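Local structure of exosome complex component Rrp41 (Archaeoglobus fulgidus, 3M7N) at residues N50-A55 and L141-V146; I31-L36 and L148-V153. The protein probably degrades RNA from the 3' end as a catalytic component of the archaeal exosome, and can probably add heteromeric RNA tails. The protein carries 1 engineered substitution. All coordinates share one frame; numbering follows the deposited sequence.

Contact 1 of 2, residues N50-A55 and L141-V146; sequences NKVIAA and LNAASV
Two residues ahead of Val-52, which packs on Ala-143, the amide nitrogen ND2 of Asn-50 is gripped by two carbonyl oxygens, those of Met-47 and Ala-134. Asn-50 OD1 accepts from Asp-133 N, so hydrogen bonds hold both ends of this buried amide. The bonds to Asp-133 and Ala-134 tie the start of strand 50-60 to the loop that leads into helix 136-150; the one to Met-47 stays within the turn from strand 41-47.

Beyond this point the meeting of strand and helix is apolar. Val-52 touches Ala-143 with a single branch: CG2 lies 3.8 Å from Ala-143 CB. This branch sits between the backbone N and the carbonyl carbon of Val-52. The methyl CB of Ala-54 presses on the helix backbone itself, 3.7 Å from Ala-143 C and 3.8 Å from Ala-144 N. Ala-54 CB also meets Ala-143 CB at 3.9 Å.

Strand 50-60 is the middle one of a five-stranded mixed sheet in domain 1 of the RNase PH (3' exoribonuclease) family, and the helix packs across one face of that sheet. The two segments run in roughly the same direction, at 34°. Because the facing residues are small, the axes approach to 7.3 Å, with Ala-54 CA only 5.4 Å from Ala-144 CA.

Side chains alternate along the strand. Ile-53 and Ala-55 point away from the helix and pack on Leu-88 of the neighbouring exonuclease 2 chain. The helix has a second layer behind it: Asn-142 OD1 accepts from Ser-161 N, and Ser-145 OG is hydrogen-bonded to Ile-159 N.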
# COMPACT_ATOMS: atom_id res chain seq x y z
N ASN E 50 -10.49 -32.25 8.60
CA ASN E 50 -9.76 -30.98 8.69
C ASN E 50 -8.36 -31.26 9.15
O ASN E 50 -8.16 -32.04 10.07
CB ASN E 50 -10.41 -30.02 9.70
CG ASN E 50 -11.70 -29.42 9.18
OD1 ASN E 50 -11.69 -28.65 8.21
ND2 ASN E 50 -12.82 -29.77 9.82
N LYS E 51 -7.39 -30.61 8.51
CA LYS E 51 -6.02 -30.66 9.02
C LYS E 51 -5.47 -29.26 9.04
O LYS E 51 -5.29 -28.64 8.00
CB LYS E 51 -5.13 -31.54 8.16
CG LYS E 51 -5.61 -32.96 8.05
CD LYS E 51 -4.50 -33.88 7.56
CE LYS E 51 -5.05 -35.26 7.24
NZ LYS E 51 -3.96 -36.12 6.75
N VAL E 52 -5.20 -28.75 10.24
CA VAL E 52 -4.82 -27.36 10.37
C VAL E 52 -3.58 -27.24 11.21
O VAL E 52 -3.26 -28.13 12.00
CB VAL E 52 -5.93 -26.53 11.04
CG1 VAL E 52 -7.26 -26.78 10.37
CG2 VAL E 52 -6.02 -26.84 12.52
N ILE E 53 -2.87 -26.13 11.02
CA ILE E 53 -1.72 -25.82 11.85
C ILE E 53 -1.73 -24.36 12.32
O ILE E 53 -2.10 -23.45 11.58
CB ILE E 53 -0.39 -26.24 11.15
CG1 ILE E 53 0.79 -26.03 12.10
CG2 ILE E 53 -0.20 -25.52 9.82
CD1 ILE E 53 1.97 -26.94 11.79
N ALA E 54 -1.36 -24.13 13.57
CA ALA E 54 -1.44 -22.79 14.14
C ALA E 54 -0.09 -22.41 14.68
O ALA E 54 0.66 -23.25 15.15
CB ALA E 54 -2.48 -22.74 15.27
N ALA E 55 0.18 -21.11 14.66
CA ALA E 55 1.46 -20.58 15.08
C ALA E 55 1.27 -19.23 15.72
O ALA E 55 0.48 -18.39 15.25
CB ALA E 55 2.41 -20.49 13.87
N LEU E 141 -9.68 -22.40 15.50
CA LEU E 141 -9.81 -21.78 16.80
C LEU E 141 -9.28 -22.71 17.90
O LEU E 141 -8.60 -22.25 18.84
CB LEU E 141 -11.25 -21.37 17.08
CG LEU E 141 -11.78 -20.06 16.48
CD1 LEU E 141 -13.31 -19.95 16.67
CD2 LEU E 141 -11.04 -18.86 17.07
N ASN E 142 -9.55 -24.01 17.79
CA ASN E 142 -9.04 -24.93 18.80
C ASN E 142 -7.54 -24.99 18.74
O ASN E 142 -6.87 -24.99 19.78
CB ASN E 142 -9.64 -26.35 18.67
CG ASN E 142 -11.09 -26.41 19.07
OD1 ASN E 142 -11.48 -25.85 20.11
ND2 ASN E 142 -11.91 -27.06 18.25
N ALA E 143 -7.00 -25.06 17.53
CA ALA E 143 -5.55 -25.15 17.36
C ALA E 143 -4.90 -23.87 17.85
O ALA E 143 -3.87 -23.90 18.54
CB ALA E 143 -5.19 -25.44 15.93
N ALA E 144 -5.53 -22.74 17.56
CA ALA E 144 -4.95 -21.47 17.98
C ALA E 144 -4.85 -21.30 19.51
O ALA E 144 -3.85 -20.78 20.01
CB ALA E 144 -5.68 -20.31 17.35
N SER E 145 -5.87 -21.75 20.25
CA SER E 145 -5.86 -21.65 21.71
C SER E 145 -4.78 -22.54 22.31
O SER E 145 -4.14 -22.18 23.29
CB SER E 145 -7.24 -21.99 22.32
OG SER E 145 -7.33 -21.64 23.70
N VAL E 146 -4.59 -23.71 21.70
CA VAL E 146 -3.50 -24.59 22.11
C VAL E 146 -2.16 -23.88 21.88
O VAL E 146 -1.34 -23.79 22.80
CB VAL E 146 -3.53 -25.97 21.40
CG1 VAL E 146 -2.23 -26.74 21.64
CG2 VAL E 146 -4.71 -26.78 21.87

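Contact 2 of 2, residues I31-L36 and L148-V153; sequences IEASVL and LVDAGV
Asp-150, in the last turn of helix 136-150, reaches over to Ala-33, the last residue of strand 29-33, and to Ser-34 just after it. Its CB leaves the helix in the direction of the strand. CG is anti to the backbone N (chi1 -176°), which extends the carboxylate to Ser-34. Asp-150 CG comes to 4.3 Å from the methyl CB of Ala-33. Past CG both oxygens lie close to Ser-34 OG. Asp-150 OD1 takes two weak hydrogen bonds from Ser-34: one from N at 3.3 Å, strongly bent at 122°, and one from OG at 3.1 Å. The firmer partner of OD1 is the backbone N of Ser-42, on the next strand. Asp-150 OD2 lies 2.8 Å from Ser-34 OG and forms a long, weak ion pair with Arg-240 NE.

Ser-34 and Ser-42 also pair through their backbones, and the carboxylate lies at the base of the connection between strands 29-33 and 41-47, within domain 1 of the RNase PH family. Replacing Asp-150 by an alanine would probably leave the N of Ser-42 without this acceptor, Ser-34 without its weak bonds and Arg-240 without this long ion pair.

Directly after Asp-150 the helix ends in a Schellman motif. Gly-152, with a positive phi of 64°, donates from its N to Val-149 O at 2.8 Å, and Val-153 N reaches back to Leu-148 O at 3.2 Å.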
# COMPACT_ATOMS: atom_id res chain seq x y z
N ILE E 31 -4.64 -33.66 18.59
CA ILE E 31 -4.07 -32.37 18.94
C ILE E 31 -2.63 -32.55 19.39
O ILE E 31 -2.36 -33.32 20.31
CB ILE E 31 -4.82 -31.70 20.11
CG1 ILE E 31 -6.32 -31.64 19.84
CG2 ILE E 31 -4.25 -30.30 20.40
CD1 ILE E 31 -7.09 -30.85 20.88
N GLU E 32 -1.71 -31.83 18.76
CA GLU E 32 -0.31 -31.85 19.19
C GLU E 32 0.30 -30.45 19.30
O GLU E 32 0.27 -29.66 18.36
CB GLU E 32 0.52 -32.75 18.26
CG GLU E 32 1.98 -32.84 18.70
CD GLU E 32 2.86 -33.65 17.76
OE1 GLU E 32 2.30 -34.38 16.89
OE2 GLU E 32 4.10 -33.56 17.88
N ALA E 33 0.86 -30.17 20.47
CA ALA E 33 1.51 -28.89 20.73
C ALA E 33 3.01 -28.92 20.39
O ALA E 33 3.61 -29.99 20.35
CB ALA E 33 1.28 -28.50 22.19
N SER E 34 3.60 -27.74 20.16
CA SER E 34 5.02 -27.58 19.80
C SER E 34 5.42 -28.44 18.63
O SER E 34 6.18 -29.39 18.79
CB SER E 34 5.95 -27.92 20.96
OG SER E 34 5.58 -27.23 22.14
N VAL E 35 4.90 -28.14 17.45
CA VAL E 35 5.27 -28.88 16.26
C VAL E 35 6.12 -28.04 15.32
O VAL E 35 6.59 -28.53 14.28
CB VAL E 35 4.03 -29.36 15.51
CG1 VAL E 35 3.28 -30.43 16.35
CG2 VAL E 35 3.15 -28.16 15.12
N LEU E 36 6.32 -26.78 15.68
CA LEU E 36 7.13 -25.86 14.88
C LEU E 36 8.30 -25.32 15.68
O LEU E 36 8.13 -24.83 16.80
CB LEU E 36 6.29 -24.69 14.36
CG LEU E 36 5.19 -24.98 13.36
CD1 LEU E 36 4.49 -23.69 12.96
CD2 LEU E 36 5.73 -25.69 12.15
N LEU E 148 -1.54 -20.69 21.60
CA LEU E 148 -1.41 -19.58 22.54
C LEU E 148 -0.91 -20.08 23.89
O LEU E 148 -0.01 -19.48 24.48
CB LEU E 148 -2.73 -18.81 22.68
CG LEU E 148 -3.09 -17.90 21.48
CD1 LEU E 148 -4.51 -17.39 21.55
CD2 LEU E 148 -2.11 -16.73 21.36
N VAL E 149 -1.47 -21.19 24.36
CA VAL E 149 -1.05 -21.70 25.66
C VAL E 149 0.38 -22.20 25.60
O VAL E 149 1.16 -21.98 26.52
CB VAL E 149 -2.00 -22.81 26.19
CG1 VAL E 149 -1.44 -23.41 27.47
CG2 VAL E 149 -3.39 -22.24 26.45
N ASP E 150 0.71 -22.86 24.49
CA ASP E 150 2.05 -23.37 24.25
C ASP E 150 3.08 -22.23 24.28
O ASP E 150 4.20 -22.40 24.77
CB ASP E 150 2.08 -24.13 22.92
CG ASP E 150 3.44 -24.78 22.63
OD1 ASP E 150 3.87 -24.77 21.46
OD2 ASP E 150 4.06 -25.32 23.56
N ALA E 151 2.68 -21.06 23.78
CA ALA E 151 3.54 -19.87 23.80
C ALA E 151 3.45 -19.13 25.12
O ALA E 151 4.06 -18.08 25.29
CB ALA E 151 3.20 -18.93 22.63
N GLY E 152 2.69 -19.65 26.06
CA GLY E 152 2.64 -19.06 27.39
C GLY E 152 2.07 -17.65 27.45
O GLY E 152 2.40 -16.89 28.35
N VAL E 153 1.21 -17.27 26.52
CA VAL E 153 0.63 -15.94 26.64
C VAL E 153 -0.58 -15.97 27.58
O VAL E 153 -1.51 -16.74 27.40
CB VAL E 153 0.32 -15.28 25.28
CG1 VAL E 153 0.86 -16.13 24.15
CG2 VAL E 153 -1.15 -14.97 25.11

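Overall arrangement
Contacts 1 and 2 are successive footholds of helix 136-150 on one sheet, with centres 9 Å apart. Contact 1 is apolar and holds the helix over the central strand; contact 2 is polar and joins the helix end to the edge hairpin by weak bonds to Ser-34, with a firmer one to Ser-42. They touch directly. Val-146 bridges them on the helix side: its CG2 lies 3.8 Å from Ile-31 CG2. On the other face of the sheet, Ile-53 CD1 meets Val-35 CG2 at 3.7 Å. The bound RNA is nearer to contact 1, about 5 Å between nearest atoms, than to contact 2, at about 17 Å.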